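Side-chain contacts in possible adenyl cyclase-associated protein (Cryptosporidium parvum, PDB 2B0R), which probably binds and sequesters monomeric actin, as expected of a cyclase-associated protein built around the CAP C-terminal domain: residues Leu163-Glu168 / Lys174-Pro179; Ile132-Ser137 / Ser159-Leu164. All blocks are in the same frame, centred on the assembly; numbering follows the deposited sequence.

Contact 1: residues Leu163-Glu168 / Lys174-Pro179; sequences LLFPGE and KELAIP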
loop_
_atom_site.group_PDB
_atom_site.type_symbol
_atom_site.label_atom_id
_atom_site.label_comp_id
_atom_site.label_asym_id
_atom_site.label_seq_id
_atom_site.Cartn_x
_atom_site.Cartn_y
_atom_site.Cartn_z
ATOM N N LEU A 163 -7.193 -9.412 10.793
ATOM C CA LEU A 163 -7.858 -10.677 10.763
ATOM C C LEU A 163 -8.317 -11.007 12.165
ATOM O O LEU A 163 -7.582 -10.780 13.158
ATOM C CB LEU A 163 -6.925 -11.739 10.264
ATOM C CG LEU A 163 -7.039 -12.013 8.776
ATOM C CD1 LEU A 163 -5.804 -12.840 8.354
ATOM C CD2 LEU A 163 -8.323 -12.766 8.451
ATOM N N LEU A 164 -9.547 -11.519 12.252
ATOM C CA LEU A 164 -10.127 -11.879 13.528
ATOM C C LEU A 164 -10.736 -13.270 13.502
ATOM O O LEU A 164 -11.515 -13.637 12.583
ATOM C CB LEU A 164 -11.145 -10.850 13.977
ATOM C CG LEU A 164 -10.767 -9.379 13.905
ATOM C CD1 LEU A 164 -11.407 -8.788 12.666
ATOM C CD2 LEU A 164 -11.236 -8.643 15.161
ATOM N N PHE A 165 -10.367 -14.027 14.534
ATOM C CA PHE A 165 -10.684 -15.443 14.663
ATOM C C PHE A 165 -11.558 -15.651 15.880
ATOM O O PHE A 165 -11.255 -15.107 16.948
ATOM C CB PHE A 165 -9.388 -16.258 14.770
ATOM C CG PHE A 165 -8.465 -16.027 13.628
ATOM C CD1 PHE A 165 -7.345 -15.214 13.773
ATOM C CD2 PHE A 165 -8.741 -16.563 12.378
ATOM C CE1 PHE A 165 -6.494 -14.966 12.691
ATOM C CE2 PHE A 165 -7.893 -16.317 11.284
ATOM C CZ PHE A 165 -6.769 -15.512 11.449
ATOM N N PRO A 166 -12.620 -16.470 15.740
ATOM C CA PRO A 166 -13.614 -16.594 16.807
ATOM C C PRO A 166 -12.967 -17.331 17.949
ATOM O O PRO A 166 -12.301 -18.369 17.739
ATOM C CB PRO A 166 -14.727 -17.450 16.182
ATOM C CG PRO A 166 -14.375 -17.587 14.702
ATOM C CD PRO A 166 -12.895 -17.376 14.614
ATOM N N GLY A 167 -13.111 -16.778 19.148
ATOM C CA GLY A 167 -12.501 -17.369 20.310
ATOM C C GLY A 167 -13.382 -18.481 20.814
ATOM O O GLY A 167 -14.337 -18.861 20.147
ATOM N N GLU A 168 -13.065 -18.987 22.010
ATOM C CA GLU A 168 -13.840 -20.055 22.660
ATOM C C GLU A 168 -15.307 -19.718 22.902
ATOM O O GLU A 168 -16.164 -20.576 22.726
ATOM C CB GLU A 168 -13.188 -20.428 23.974
ATOM C CG GLU A 168 -12.059 -21.406 23.812
ATOM C CD GLU A 168 -11.681 -22.057 25.124
ATOM O OE1 GLU A 168 -11.937 -23.274 25.262
ATOM O OE2 GLU A 168 -11.151 -21.352 26.018
ATOM N N LYS A 174 -9.969 -13.153 18.462
ATOM C CA LYS A 174 -8.547 -12.934 18.451
ATOM C C LYS A 174 -8.302 -11.976 17.279
ATOM O O LYS A 174 -8.641 -12.299 16.152
ATOM C CB LYS A 174 -7.808 -14.257 18.261
ATOM C CG LYS A 174 -6.337 -14.200 18.678
ATOM C CD LYS A 174 -5.578 -15.511 18.388
ATOM C CE LYS A 174 -4.100 -15.396 18.884
ATOM N NZ LYS A 174 -3.271 -16.655 18.695
ATOM N N GLU A 175 -7.763 -10.790 17.563
ATOM C CA GLU A 175 -7.418 -9.791 16.539
ATOM C C GLU A 175 -5.920 -9.805 16.181
ATOM O O GLU A 175 -5.065 -9.600 17.050
ATOM C CB GLU A 175 -7.806 -8.385 17.010
ATOM C CG GLU A 175 -7.891 -7.378 15.904
ATOM C CD GLU A 175 -8.162 -5.989 16.389
ATOM O OE1 GLU A 175 -9.336 -5.566 16.372
ATOM O OE2 GLU A 175 -7.206 -5.306 16.788
ATOM N N LEU A 176 -5.618 -10.033 14.893
ATOM C CA LEU A 176 -4.233 -10.078 14.388
ATOM C C LEU A 176 -4.051 -9.150 13.197
ATOM O O LEU A 176 -4.758 -9.260 12.184
ATOM C CB LEU A 176 -3.827 -11.508 14.023
ATOM C CG LEU A 176 -3.747 -12.520 15.187
ATOM C CD1 LEU A 176 -3.582 -13.939 14.655
ATOM C CD2 LEU A 176 -2.646 -12.150 16.186
ATOM N N ALA A 177 -3.097 -8.230 13.334
ATOM C CA ALA A 177 -2.882 -7.171 12.343
ATOM C C ALA A 177 -2.059 -7.705 11.170
ATOM O O ALA A 177 -1.041 -8.349 11.387
ATOM C CB ALA A 177 -2.204 -5.947 12.996
ATOM N N ILE A 178 -2.520 -7.459 9.941
ATOM C CA ILE A 178 -1.789 -7.869 8.733
ATOM C C ILE A 178 -0.674 -6.862 8.420
ATOM O O ILE A 178 -0.927 -5.663 8.400
ATOM C CB ILE A 178 -2.729 -7.990 7.508
ATOM C CG1 ILE A 178 -3.578 -9.283 7.595
ATOM C CG2 ILE A 178 -1.932 -7.912 6.191
ATOM C CD1 ILE A 178 -4.909 -9.230 6.786
ATOM N N PRO A 179 0.563 -7.343 8.195
ATOM C CA PRO A 179 1.687 -6.388 7.997
ATOM C C PRO A 179 1.483 -5.485 6.780
ATOM O O PRO A 179 0.896 -5.905 5.778
ATOM C CB PRO A 179 2.918 -7.291 7.835
ATOM C CG PRO A 179 2.388 -8.673 7.616
ATOM C CD PRO A 179 0.999 -8.756 8.146
#

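Contact 2: residues Ile132-Ser137 / Ser159-Leu164; sequences ISLDKS and SEMNLL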
loop_
_atom_site.group_PDB
_atom_site.type_symbol
_atom_site.label_atom_id
_atom_site.label_comp_id
_atom_site.label_asym_id
_atom_site.label_seq_id
_atom_site.Cartn_x
_atom_site.Cartn_y
_atom_site.Cartn_z
ATOM N N ILE A 132 -8.920 -14.056 0.081
ATOM C CA ILE A 132 -9.354 -12.653 0.032
ATOM C C ILE A 132 -8.232 -11.745 -0.469
ATOM O O ILE A 132 -7.061 -11.899 -0.103
ATOM C CB ILE A 132 -9.796 -12.100 1.411
ATOM C CG1 ILE A 132 -10.962 -12.897 1.978
ATOM C CG2 ILE A 132 -10.149 -10.564 1.315
ATOM C CD1 ILE A 132 -11.280 -12.523 3.452
ATOM N N SER A 133 -8.605 -10.765 -1.275
ATOM C CA SER A 133 -7.623 -9.846 -1.789
ATOM C C SER A 133 -8.001 -8.407 -1.483
ATOM O O SER A 133 -9.136 -7.968 -1.745
ATOM C CB SER A 133 -7.377 -10.116 -3.292
ATOM O OG SER A 133 -7.444 -8.926 -4.023
ATOM N N LEU A 134 -7.048 -7.690 -0.898
ATOM C CA LEU A 134 -7.241 -6.291 -0.519
ATOM C C LEU A 134 -6.258 -5.418 -1.242
ATOM O O LEU A 134 -5.048 -5.599 -1.123
ATOM C CB LEU A 134 -7.018 -6.089 0.978
ATOM C CG LEU A 134 -7.724 -6.962 1.997
ATOM C CD1 LEU A 134 -7.363 -6.460 3.360
ATOM C CD2 LEU A 134 -9.220 -6.933 1.813
ATOM N N ASP A 135 -6.776 -4.446 -1.964
ATOM C CA ASP A 135 -5.954 -3.584 -2.767
ATOM C C ASP A 135 -6.416 -2.122 -2.637
ATOM O O ASP A 135 -7.610 -1.824 -2.807
ATOM C CB ASP A 135 -5.976 -4.077 -4.228
ATOM C CG ASP A 135 -5.323 -3.094 -5.180
ATOM O OD1 ASP A 135 -6.051 -2.469 -5.983
ATOM O OD2 ASP A 135 -4.086 -2.919 -5.106
ATOM N N LYS A 136 -5.483 -1.219 -2.309
ATOM C CA LYS A 136 -5.807 0.216 -2.078
ATOM C C LYS A 136 -6.996 0.406 -1.135
ATOM O O LYS A 136 -7.971 1.077 -1.476
ATOM C CB LYS A 136 -6.091 0.961 -3.393
ATOM C CG LYS A 136 -4.945 0.988 -4.379
ATOM C CD LYS A 136 -5.400 1.606 -5.684
ATOM C CE LYS A 136 -4.352 1.438 -6.753
ATOM N NZ LYS A 136 -4.943 0.844 -8.001
ATOM N N SER A 137 -6.919 -0.179 0.045
ATOM C CA SER A 137 -8.037 -0.111 0.941
ATOM C C SER A 137 -7.560 0.155 2.360
ATOM O O SER A 137 -6.419 -0.173 2.695
ATOM C CB SER A 137 -8.859 -1.419 0.848
ATOM O OG SER A 137 -9.560 -1.531 -0.394
ATOM N N SER A 159 -3.900 -0.321 4.062
ATOM C CA SER A 159 -3.515 -0.132 5.480
ATOM C C SER A 159 -4.576 -0.569 6.521
ATOM O O SER A 159 -5.726 -0.850 6.168
ATOM C CB SER A 159 -3.127 1.329 5.711
ATOM O OG SER A 159 -4.260 2.136 5.533
ATOM N N GLU A 160 -4.187 -0.581 7.801
ATOM C CA GLU A 160 -5.090 -0.986 8.918
ATOM C C GLU A 160 -5.951 -2.197 8.518
ATOM O O GLU A 160 -7.183 -2.104 8.403
ATOM C CB GLU A 160 -5.991 0.168 9.395
ATOM C CG GLU A 160 -5.312 1.538 9.562
ATOM N N MET A 161 -5.285 -3.323 8.278
ATOM C CA MET A 161 -5.975 -4.542 7.955
ATOM C C MET A 161 -5.860 -5.509 9.115
ATOM O O MET A 161 -4.732 -5.805 9.575
ATOM C CB MET A 161 -5.368 -5.173 6.709
ATOM C CG MET A 161 -5.433 -4.332 5.452
ATOM S SD MET A 161 -4.208 -4.933 4.281
ATOM C CE MET A 161 -2.708 -4.476 5.146
ATOM N N ASN A 162 -7.002 -6.024 9.587
ATOM C CA ASN A 162 -6.977 -7.061 10.633
ATOM C C ASN A 162 -7.728 -8.313 10.284
ATOM O O ASN A 162 -8.748 -8.291 9.562
ATOM C CB ASN A 162 -7.495 -6.537 11.967
ATOM C CG ASN A 162 -6.829 -5.281 12.370
ATOM O OD1 ASN A 162 -5.626 -5.255 12.687
ATOM N ND2 ASN A 162 -7.564 -4.216 12.314
ATOM N N LEU A 163 -7.193 -9.412 10.793
ATOM C CA LEU A 163 -7.858 -10.677 10.763
ATOM C C LEU A 163 -8.317 -11.007 12.165
ATOM O O LEU A 163 -7.582 -10.780 13.158
ATOM C CB LEU A 163 -6.925 -11.739 10.264
ATOM C CG LEU A 163 -7.039 -12.013 8.776
ATOM C CD1 LEU A 163 -5.804 -12.840 8.354
ATOM C CD2 LEU A 163 -8.323 -12.766 8.451
ATOM N N LEU A 164 -9.547 -11.519 12.252
ATOM C CA LEU A 164 -10.127 -11.879 13.528
ATOM C C LEU A 164 -10.736 -13.270 13.502
ATOM O O LEU A 164 -11.515 -13.637 12.583
ATOM C CB LEU A 164 -11.145 -10.850 13.977
ATOM C CG LEU A 164 -10.767 -9.379 13.905
ATOM C CD1 LEU A 164 -11.407 -8.788 12.666
ATOM C CD2 LEU A 164 -11.236 -8.643 15.161
#

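Contact 1: residues Leu163-Glu168 / Lys174-Pro179
Leu163-Phe165 and Lys174-Leu176 pair as the two arms of an antiparallel beta hairpin at the C-terminal edge of one sheet of the beta-helix. Four backbone hydrogen bonds join them. Leu163 and Leu176 form one hydrogen-bonded pair, with Leu163 N to Leu176 O at 2.8 Å and Leu176 N to Leu163 O at 2.7 Å. Phe165 and Lys174 form the next such pair. The non-hydrogen-bonded pair Leu164 and Glu175 lies between them. There the two side chains run side by side in the same direction, and Leu164 CD2 rests on Glu175 CG at 3.7 Å. Glu175 CG stands opposite the backbone N (chi1 -162°), and the extended chain also brings OE1 near that methyl.

The hairpin closes the parallel beta-helix of the CAP C-terminal domain: strand 161-166 runs parallel to strand 140-143, and strand 173-177 reverses direction. On the other face, the Leu176 side chain lies roughly perpendicular to that of Phe165. Leu176 CD1 meets the ring edge, 3.7 Å from Phe165 CE1. Farther along, Ile178 CD1 reaches Leu163 CG at 4.0 Å. This face meets the second subunit. Phe165 stacks on Tyr186 of that subunit, and Leu163 and Ile178 pack on its Leu193. Lys174 extends away from the hairpin, and its NZ bonds Gly191 O of the second subunit.

Contact 2: residues Ile132-Ser137 / Ser159-Leu164
Leu134 and Met161 meet inside the beta-helix, each projecting from its own strand toward the other. One methyl does the touching on the leucine side. Leu134 CD1 lies 3.6 Å from Met161 CG and equally close to Met161 SD, with Met161 CB a little farther off. The methyl sits against the CB-CG-SD part of the chain. The two side chains pass alongside, running opposite ways. Rotation about the CG-SD bond (chi3 -68°) turns Met161 CE away from the leucine, so the sulfur and not the terminal methyl faces Leu134 CD1.

A single backbone hydrogen bond joins the segments at the corner of the coil. Ser159 N donates to Ser137 O at 2.9 Å, with an N-H...O angle of 151°.

The next shell fixes this corner. Ser137 OG bonds back to Asp135 O at 3.1 Å, approaching from above the carbonyl plane. The same hydroxyl bonds Cys118 N, which ties it to the preceding coil. Ser159 OG bonds Asn138 OD1, next to Ser137 in the chain, so a side-chain bond joins the two corners as well as the backbone one.

The core continues around the central pair. Leu134 also packs on Ile115 of strand 112-116, and Met161 on Ile178 of the segment 174-179. Such inward-facing apolar side chains are characteristic of a parallel beta-helix. Strand 131-135 lies between strands 112-116 and 152-156 in one sheet, while strand 161-166 lies between strands 140-143 and 173-177 in the facing sheet.

In the fold
Both contacts use strand 161-166, but they involve different sides of it. Contact 1 pairs it edge to edge with its hairpin partner inside one sheet. Contact 2 joins it across the interior to a strand of the other sheet. Contact 1 is partly buried and includes exposed charged residues as well as a subunit interface. Contact 2 is buried nearer the centre of the chain. A ladder of backbone bonds holds the hairpin, whereas side-chain packing does most of the work across the interior. The two contacts meet at Met161, whose O probably accepts a bond from Ile178 N and whose side chain points inward.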